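Local coordinates for protein sulfoquinovosidase (Escherichia coli, PDB 5AEG) that hydrolyses sulfoquinovosyl diacylglycerides and simple sulfoquinovosides to release sulfoquinovose, as a member of glycoside hydrolase family 31, at residues 260-272 and 312-326. Numbering follows the deposited sequence.
Sequences GIQGGTEVCQKKL and NYPQLDSRIKQWNQE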
ATOM      1  N   GLY A 260      15.428  13.709   2.066  1.00 20.20           N
ATOM      2  CA  GLY A 260      15.922  12.482   2.795  1.00 17.60           C
ATOM      3  C   GLY A 260      17.396  12.672   2.928  1.00 16.40           C
ATOM      4  O   GLY A 260      18.130  12.757   1.943  1.00 20.36           O
ATOM      5  N   ILE A 261      17.801  12.842   4.188  1.00 20.73           N
ATOM      6  CA  ILE A 261      19.198  13.078   4.538  1.00 19.91           C
ATOM      7  C   ILE A 261      19.602  12.165   5.722  1.00 19.96           C
ATOM      8  O   ILE A 261      18.833  11.966   6.603  1.00 24.25           O
ATOM      9  CB  ILE A 261      19.446  14.531   4.888  1.00 21.47           C
ATOM     10  CG1 ILE A 261      18.912  15.502   3.785  1.00 20.42           C
ATOM     11  CG2 ILE A 261      20.950  14.740   5.135  1.00 22.37           C
ATOM     12  CD1 ILE A 261      18.871  16.975   4.183  1.00 22.63           C
ATOM     13  N   GLN A 262      20.819  11.632   5.673  1.00 20.49           N
ATOM     14  CA  GLN A 262      21.417  10.956   6.818  1.00 20.10           C
ATOM     15  C   GLN A 262      22.794  11.615   7.069  1.00 21.50           C
ATOM     16  O   GLN A 262      23.320  12.325   6.220  1.00 22.98           O
ATOM     17  CB  GLN A 262      21.571   9.482   6.495  1.00 20.75           C
ATOM     18  CG  GLN A 262      20.251   8.780   6.202  1.00 20.28           C
ATOM     19  CD  GLN A 262      20.388   7.312   5.829  1.00 22.37           C
ATOM     20  OE1 GLN A 262      20.151   6.424   6.665  1.00 25.86           O
ATOM     21  NE2 GLN A 262      20.682   7.047   4.603  1.00 25.72           N
ATOM     22  N   GLY A 263      23.339  11.357   8.236  1.00 25.16           N
ATOM     23  CA  GLY A 263      24.696  11.782   8.546  1.00 23.56           C
ATOM     24  C   GLY A 263      24.857  12.878   9.570  1.00 23.80           C
ATOM     25  O   GLY A 263      26.008  13.387   9.756  1.00 26.17           O
ATOM     26  N   GLY A 264      23.753  13.269  10.189  1.00 24.31           N
ATOM     27  CA  GLY A 264      23.706  14.116  11.336  1.00 24.69           C
ATOM     28  C   GLY A 264      23.295  15.588  11.083  1.00 25.93           C
ATOM     29  O   GLY A 264      22.956  15.989   9.974  1.00 24.51           O
ATOM     30  N   THR A 265      23.210  16.353  12.157  1.00 24.61           N
ATOM     31  CA  THR A 265      22.555  17.661  12.174  1.00 26.17           C
ATOM     32  C   THR A 265      23.160  18.605  11.224  1.00 27.70           C
ATOM     33  O   THR A 265      22.466  19.326  10.480  1.00 25.52           O
ATOM     34  CB  THR A 265      22.657  18.297  13.584  1.00 26.78           C
ATOM     35  OG1 THR A 265      22.213  17.321  14.495  1.00 23.84           O
ATOM     36  CG2 THR A 265      21.711  19.522  13.753  1.00 27.81           C
ATOM     37  N   GLU A 266      24.478  18.638  11.232  1.00 26.10           N
ATOM     38  CA  GLU A 266      25.164  19.619  10.393  1.00 32.71           C
ATOM     39  C   GLU A 266      25.130  19.265   8.864  1.00 28.47           C
ATOM     40  O   GLU A 266      25.084  20.184   8.018  1.00 27.07           O
ATOM     41  CB  GLU A 266      26.569  19.953  10.948  1.00 36.08           C
ATOM     42  CG  GLU A 266      26.429  20.886  12.183  1.00 46.08           C
ATOM     43  CD  GLU A 266      25.699  22.275  11.867  1.00 48.90           C
ATOM     44  OE1 GLU A 266      26.232  23.114  11.118  1.00 68.41           O
ATOM     45  OE2 GLU A 266      24.563  22.548  12.315  1.00 50.67           O
ATOM     46  N   VAL A 267      25.174  17.981   8.523  1.00 28.42           N
ATOM     47  CA  VAL A 267      25.003  17.537   7.141  1.00 28.16           C
ATOM     48  C   VAL A 267      23.576  17.955   6.658  1.00 26.31           C
ATOM     49  O   VAL A 267      23.426  18.448   5.535  1.00 26.43           O
ATOM     50  CB  VAL A 267      25.252  15.994   6.962  1.00 30.07           C
ATOM     51  CG1 VAL A 267      24.811  15.529   5.564  1.00 25.57           C
ATOM     52  CG2 VAL A 267      26.732  15.651   7.057  1.00 30.80           C
ATOM     53  N   CYS A 268      22.601  17.807   7.539  1.00 22.15           N
ATOM     54  CA  CYS A 268      21.225  18.175   7.202  1.00 25.29           C
ATOM     55  C   CYS A 268      21.155  19.666   6.973  1.00 25.43           C
ATOM     56  O   CYS A 268      20.598  20.135   5.994  1.00 23.17           O
ATOM     57  CB  CYS A 268      20.250  17.772   8.297  1.00 24.41           C
ATOM     58  SG  CYS A 268      19.903  15.989   8.456  1.00 25.24           S
ATOM     59  N   GLN A 269      21.795  20.418   7.862  1.00 24.15           N
ATOM     60  CA  GLN A 269      21.867  21.871   7.735  1.00 27.26           C
ATOM     61  C   GLN A 269      22.445  22.369   6.449  1.00 23.97           C
ATOM     62  O   GLN A 269      21.791  23.254   5.801  1.00 28.47           O
ATOM     63  CB  GLN A 269      22.684  22.476   8.926  1.00 29.28           C
ATOM     64  CG  GLN A 269      22.488  23.975   9.095  1.00 27.13           C
ATOM     65  CD  GLN A 269      21.099  24.467   9.263  1.00 25.77           C
ATOM     66  OE1 GLN A 269      20.344  24.133  10.227  1.00 24.62           O
ATOM     67  NE2 GLN A 269      20.735  25.385   8.361  1.00 28.85           N
ATOM     68  N   LYS A 270      23.581  21.791   6.030  1.00 23.81           N
ATOM     69  CA  LYS A 270      24.269  22.231   4.809  1.00 29.92           C
ATOM     70  C   LYS A 270      23.421  21.942   3.585  1.00 30.52           C
ATOM     71  O   LYS A 270      23.368  22.718   2.645  1.00 28.76           O
ATOM     72  CB  LYS A 270      25.617  21.534   4.595  1.00 33.29           C
ATOM     73  CG  LYS A 270      26.755  22.157   5.445  1.00 53.63           C
ATOM     74  CD  LYS A 270      28.173  21.884   4.893  1.00 59.97           C
ATOM     75  CE  LYS A 270      28.639  22.864   3.785  1.00 74.30           C
ATOM     76  NZ  LYS A 270      28.202  22.521   2.382  1.00 74.66           N
ATOM     77  N   LYS A 271      22.825  20.766   3.588  1.00 28.53           N
ATOM     78  CA  LYS A 271      22.010  20.361   2.434  1.00 26.95           C
ATOM     79  C   LYS A 271      20.726  21.171   2.359  1.00 23.28           C
ATOM     80  O   LYS A 271      20.383  21.612   1.259  1.00 25.53           O
ATOM     81  CB  LYS A 271      21.747  18.856   2.407  1.00 26.41           C
ATOM     82  CG  LYS A 271      22.977  18.060   2.130  1.00 29.74           C
ATOM     83  CD  LYS A 271      22.600  16.590   2.020  1.00 32.85           C
ATOM     84  CE  LYS A 271      23.783  15.641   1.995  1.00 38.56           C
ATOM     85  NZ  LYS A 271      24.543  15.858   0.767  1.00 42.16           N
ATOM     86  N   LEU A 272      20.077  21.435   3.481  1.00 22.81           N
ATOM     87  CA  LEU A 272      18.910  22.296   3.528  1.00 24.26           C
ATOM     88  C   LEU A 272      19.224  23.653   2.916  1.00 27.11           C
ATOM     89  O   LEU A 272      18.428  24.232   2.122  1.00 23.91           O
ATOM     90  CB  LEU A 272      18.370  22.491   4.958  1.00 24.52           C
ATOM     91  CG  LEU A 272      17.277  23.543   5.173  1.00 28.00           C
ATOM     92  CD1 LEU A 272      16.004  23.087   4.431  1.00 28.93           C
ATOM     93  CD2 LEU A 272      17.006  23.818   6.647  1.00 30.17           C
ATOM     94  N   ASN A 312      24.842  11.199  17.306  1.00 27.40           N
ATOM     95  CA  ASN A 312      24.716  11.301  15.828  1.00 25.46           C
ATOM     96  C   ASN A 312      24.036  12.624  15.351  1.00 23.04           C
ATOM     97  O   ASN A 312      24.354  13.110  14.275  1.00 28.41           O
ATOM     98  CB  ASN A 312      23.984  10.081  15.303  1.00 23.46           C
ATOM     99  CG  ASN A 312      24.216   9.849  13.819  1.00 26.34           C
ATOM    100  OD1 ASN A 312      25.308   9.983  13.305  1.00 22.41           O
ATOM    101  ND2 ASN A 312      23.132   9.485  13.097  1.00 26.86           N
ATOM    102  N   TYR A 313      23.092  13.139  16.138  1.00 23.89           N
ATOM    103  CA  TYR A 313      22.323  14.361  15.826  1.00 23.92           C
ATOM    104  C   TYR A 313      22.458  15.363  17.005  1.00 25.31           C
ATOM    105  O   TYR A 313      21.484  15.703  17.677  1.00 23.34           O
ATOM    106  CB  TYR A 313      20.834  14.045  15.557  1.00 25.01           C
ATOM    107  CG  TYR A 313      20.712  13.621  14.143  1.00 24.35           C
ATOM    108  CD1 TYR A 313      21.036  12.305  13.743  1.00 25.08           C
ATOM    109  CD2 TYR A 313      20.397  14.540  13.155  1.00 23.81           C
ATOM    110  CE1 TYR A 313      21.013  11.922  12.361  1.00 22.26           C
ATOM    111  CE2 TYR A 313      20.401  14.203  11.809  1.00 23.61           C
ATOM    112  CZ  TYR A 313      20.639  12.887  11.416  1.00 22.14           C
ATOM    113  OH  TYR A 313      20.694  12.600  10.126  1.00 20.96           O
ATOM    114  N   PRO A 314      23.691  15.896  17.185  1.00 24.16           N
ATOM    115  CA  PRO A 314      23.825  16.934  18.221  1.00 26.93           C
ATOM    116  C   PRO A 314      22.933  18.157  17.999  1.00 29.12           C
ATOM    117  O   PRO A 314      22.802  18.642  16.823  1.00 28.39           O
ATOM    118  CB  PRO A 314      25.306  17.305  18.160  1.00 28.83           C
ATOM    119  CG  PRO A 314      25.758  16.993  16.758  1.00 27.67           C
ATOM    120  CD  PRO A 314      24.923  15.729  16.365  1.00 24.15           C
ATOM    121  N   GLN A 315      22.313  18.589  19.103  1.00 29.47           N
ATOM    122  CA  GLN A 315      21.520  19.856  19.200  1.00 33.81           C
ATOM    123  C   GLN A 315      20.213  19.746  18.376  1.00 35.60           C
ATOM    124  O   GLN A 315      19.628  20.737  18.013  1.00 30.43           O
ATOM    125  CB  GLN A 315      22.332  21.108  18.761  1.00 37.48           C
ATOM    126  CG  GLN A 315      23.719  21.257  19.380  1.00 42.55           C
ATOM    127  CD  GLN A 315      24.355  22.596  19.071  1.00 50.89           C
ATOM    128  OE1 GLN A 315      25.061  22.784  18.064  1.00 62.44           O
ATOM    129  NE2 GLN A 315      24.068  23.554  19.904  1.00 56.57           N
ATOM    130  N   LEU A 316      19.744  18.513  18.103  1.00 32.60           N
ATOM    131  CA  LEU A 316      18.594  18.380  17.237  1.00 29.36           C
ATOM    132  C   LEU A 316      17.349  18.981  17.907  1.00 29.32           C
ATOM    133  O   LEU A 316      16.524  19.528  17.244  1.00 29.77           O
ATOM    134  CB  LEU A 316      18.371  16.885  16.928  1.00 31.72           C
ATOM    135  CG  LEU A 316      17.082  16.567  16.110  1.00 29.07           C
ATOM    136  CD1 LEU A 316      17.258  17.177  14.787  1.00 24.52           C
ATOM    137  CD2 LEU A 316      16.873  15.054  16.080  1.00 30.40           C
ATOM    138  N   ASP A 317      17.247  18.887  19.237  1.00 29.47           N
ATOM    139  CA  ASP A 317      16.066  19.400  19.972  1.00 29.92           C
ATOM    140  C   ASP A 317      15.899  20.883  19.725  1.00 33.87           C
ATOM    141  O   ASP A 317      14.792  21.322  19.381  1.00 31.93           O
ATOM    142  CB  ASP A 317      16.094  19.055  21.465  1.00 31.35           C
ATOM    143  CG  ASP A 317      17.392  19.422  22.157  1.00 32.50           C
ATOM    144  OD1 ASP A 317      18.412  19.909  21.529  1.00 32.15           O
ATOM    145  OD2 ASP A 317      17.354  19.191  23.361  1.00 37.24           O
ATOM    146  N   SER A 318      17.000  21.630  19.782  1.00 30.80           N
ATOM    147  CA  SER A 318      16.904  23.064  19.492  1.00 34.16           C
ATOM    148  C   SER A 318      16.882  23.346  17.980  1.00 32.84           C
ATOM    149  O   SER A 318      16.233  24.327  17.555  1.00 29.80           O
ATOM    150  CB  SER A 318      18.028  23.874  20.145  1.00 33.71           C
ATOM    151  OG  SER A 318      19.296  23.411  19.711  1.00 32.71           O
ATOM    152  N   ARG A 319      17.601  22.542  17.191  1.00 27.44           N
ATOM    153  CA  ARG A 319      17.596  22.740  15.746  1.00 30.55           C
ATOM    154  C   ARG A 319      16.193  22.577  15.142  1.00 30.51           C
ATOM    155  O   ARG A 319      15.891  23.307  14.186  1.00 28.18           O
ATOM    156  CB  ARG A 319      18.644  21.884  14.977  1.00 27.17           C
ATOM    157  CG  ARG A 319      18.979  22.394  13.585  1.00 30.22           C
ATOM    158  CD  ARG A 319      19.463  23.869  13.568  1.00 32.90           C
ATOM    159  NE  ARG A 319      20.720  23.944  14.285  1.00 31.62           N
ATOM    160  CZ  ARG A 319      21.897  23.651  13.746  1.00 31.81           C
ATOM    161  NH1 ARG A 319      22.024  23.317  12.471  1.00 29.84           N
ATOM    162  NH2 ARG A 319      22.982  23.613  14.512  1.00 35.02           N
ATOM    163  N   ILE A 320      15.390  21.617  15.656  1.00 30.37           N
ATOM    164  CA  ILE A 320      14.003  21.374  15.157  1.00 28.36           C
ATOM    165  C   ILE A 320      13.240  22.684  15.313  1.00 33.05           C
ATOM    166  O   ILE A 320      12.570  23.129  14.378  1.00 28.30           O
ATOM    167  CB  ILE A 320      13.290  20.218  15.881  1.00 28.83           C
ATOM    168  CG1 ILE A 320      13.948  18.876  15.473  1.00 27.72           C
ATOM    169  CG2 ILE A 320      11.783  20.225  15.588  1.00 29.46           C
ATOM    170  CD1 ILE A 320      13.495  17.683  16.281  1.00 27.20           C
ATOM    171  N   LYS A 321      13.439  23.377  16.439  1.00 30.50           N
ATOM    172  CA  LYS A 321      12.709  24.657  16.664  1.00 34.34           C
ATOM    173  C   LYS A 321      13.092  25.704  15.661  1.00 30.44           C
ATOM    174  O   LYS A 321      12.229  26.342  15.058  1.00 31.49           O
ATOM    175  CB  LYS A 321      12.896  25.162  18.102  1.00 39.32           C
ATOM    176  CG  LYS A 321      12.382  24.204  19.173  1.00 46.21           C
ATOM    177  CD  LYS A 321      10.862  24.188  19.266  1.00 55.07           C
ATOM    178  CE  LYS A 321      10.291  23.094  20.196  1.00 64.34           C
ATOM    179  NZ  LYS A 321       9.943  21.779  19.497  1.00 59.80           N
ATOM    180  N   GLN A 322      14.376  25.836  15.426  1.00 30.65           N
ATOM    181  CA  GLN A 322      14.865  26.774  14.462  1.00 31.70           C
ATOM    182  C   GLN A 322      14.310  26.455  13.044  1.00 33.47           C
ATOM    183  O   GLN A 322      13.800  27.327  12.295  1.00 26.34           O
ATOM    184  CB  GLN A 322      16.385  26.751  14.513  1.00 35.66           C
ATOM    185  CG  GLN A 322      17.084  27.568  13.429  1.00 46.13           C
ATOM    186  CD  GLN A 322      18.613  27.485  13.496  1.00 63.37           C
ATOM    187  OE1 GLN A 322      19.185  27.477  14.605  1.00 81.31           O
ATOM    188  NE2 GLN A 322      19.293  27.425  12.301  1.00 68.57           N
ATOM    189  N   TRP A 323      14.368  25.174  12.679  1.00 28.01           N
ATOM    190  CA  TRP A 323      13.847  24.804  11.346  1.00 27.39           C
ATOM    191  C   TRP A 323      12.359  25.100  11.237  1.00 24.39           C
ATOM    192  O   TRP A 323      11.884  25.628  10.206  1.00 29.17           O
ATOM    193  CB  TRP A 323      14.175  23.280  11.035  1.00 25.36           C
ATOM    194  CG  TRP A 323      15.634  22.987  10.730  1.00 23.83           C
ATOM    195  CD1 TRP A 323      16.547  23.821  10.239  1.00 25.44           C
ATOM    196  CD2 TRP A 323      16.308  21.721  10.913  1.00 26.07           C
ATOM    197  NE1 TRP A 323      17.755  23.179  10.068  1.00 26.67           N
ATOM    198  CE2 TRP A 323      17.633  21.895  10.503  1.00 28.81           C
ATOM    199  CE3 TRP A 323      15.905  20.471  11.397  1.00 27.22           C
ATOM    200  CZ2 TRP A 323      18.551  20.859  10.492  1.00 27.37           C
ATOM    201  CZ3 TRP A 323      16.862  19.441  11.437  1.00 27.31           C
ATOM    202  CH2 TRP A 323      18.154  19.653  10.990  1.00 24.69           C
ATOM    203  N   ASN A 324      11.613  24.784  12.288  1.00 26.84           N
ATOM    204  CA  ASN A 324      10.177  25.019  12.275  1.00 27.89           C
ATOM    205  C   ASN A 324       9.911  26.526  12.066  1.00 31.38           C
ATOM    206  O   ASN A 324       9.117  26.918  11.212  1.00 31.05           O
ATOM    207  CB  ASN A 324       9.526  24.545  13.547  1.00 28.91           C
ATOM    208  CG  ASN A 324       9.488  23.068  13.685  1.00 33.10           C
ATOM    209  OD1 ASN A 324       9.837  22.219  12.765  1.00 32.07           O
ATOM    210  ND2 ASN A 324       9.054  22.702  14.815  1.00 27.16           N
ATOM    211  N   GLN A 325      10.652  27.376  12.774  1.00 30.03           N
ATOM    212  CA  GLN A 325      10.586  28.847  12.497  1.00 37.33           C
ATOM    213  C   GLN A 325      10.773  29.261  11.096  1.00 35.93           C
ATOM    214  O   GLN A 325      10.193  30.266  10.700  1.00 35.34           O
ATOM    215  CB  GLN A 325      11.561  29.647  13.361  1.00 41.73           C
ATOM    216  CG  GLN A 325      10.973  29.853  14.765  1.00 51.30           C
ATOM    217  CD  GLN A 325      12.049  30.176  15.812  1.00 65.93           C
ATOM    218  OE1 GLN A 325      13.102  30.733  15.479  1.00 74.05           O
ATOM    219  NE2 GLN A 325      11.781  29.849  17.085  1.00 71.79           N
ATOM    220  N   GLU A 326      11.575  28.522  10.334  1.00 35.05           N
ATOM    221  CA  GLU A 326      11.811  28.791   8.915  1.00 31.38           C
ATOM    222  C   GLU A 326      10.893  27.982   7.966  1.00 31.67           C
ATOM    223  O   GLU A 326      11.179  27.880   6.765  1.00 30.69           O
ATOM    224  CB  GLU A 326      13.255  28.422   8.612  1.00 36.33           C
ATOM    225  CG  GLU A 326      14.271  29.194   9.442  1.00 44.51           C
ATOM    226  CD  GLU A 326      15.683  28.648   9.303  1.00 49.58           C
ATOM    227  OE1 GLU A 326      15.906  27.519   8.734  1.00 39.27           O
ATOM    228  OE2 GLU A 326      16.578  29.340   9.838  1.00 56.80           O
TER
HETATM  229  O   HOH W   1      18.242  26.957   9.264  1.00 43.02           O
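Helices 265-272 and 316-325 run side by side in the same sense, their axes 17° apart and 11.6 Å at closest approach, and the loops leading into them meet where Gly264 and Tyr313 lie next to each other. Gly264 lays its CA over one face of the Tyr313 ring, a CH-pi contact 3.4 Å from the centroid; Asn312 O crowds Gly264 CA (3.2 Å) and leaves no room for a CB. Gly264 N donates a weak bond to Tyr313 OH, whose stronger partner is Asp289, while Cys268 SG meets the ring edge, 3.8 Å from Tyr313 CE2. Thr265 OG1 donates to Pro314 O (2.7 Å) from above the carbonyl plane, tying the first helical turn to the opposing loop. With CG anti to the backbone N (chi1 -160°) and bends at the next two torsions, Arg319 sets CG over the rim of one Trp323 face and carries its guanidinium on to Glu266. There Arg319 NH1 and NH2 both grip the single atom Glu266 OE2, NH1 at 2.7 Å, the carboxylate plane turned 72° from the guanidinium plane. NH1 also bonds Gln269 OE1, which takes Trp323 NE1 (2.8 Å) from the other face of its amide. Replacing Arg319 with a leucine would probably leave Glu266 without this countercharge and take from Gln269 OE1 one of its two donors across the contact. Trp323 enters as a knob among Thr265, Cys268, Gln269 and Leu272, with Leu272 CD2 3.6 Å from Trp323 CD1; beyond it, a water links Gln269 NE2, Gln322 NE2 and Glu326 OE1, the last also salt-bridged to Arg276. Trp323 also rests on Ile285 of strand 282-286 and Phe330 of strand 329-334. Neighbouring parallel helices packed outside parallel strands are characteristic of the (beta/alpha)8 TIM barrel, family 31's catalytic domain.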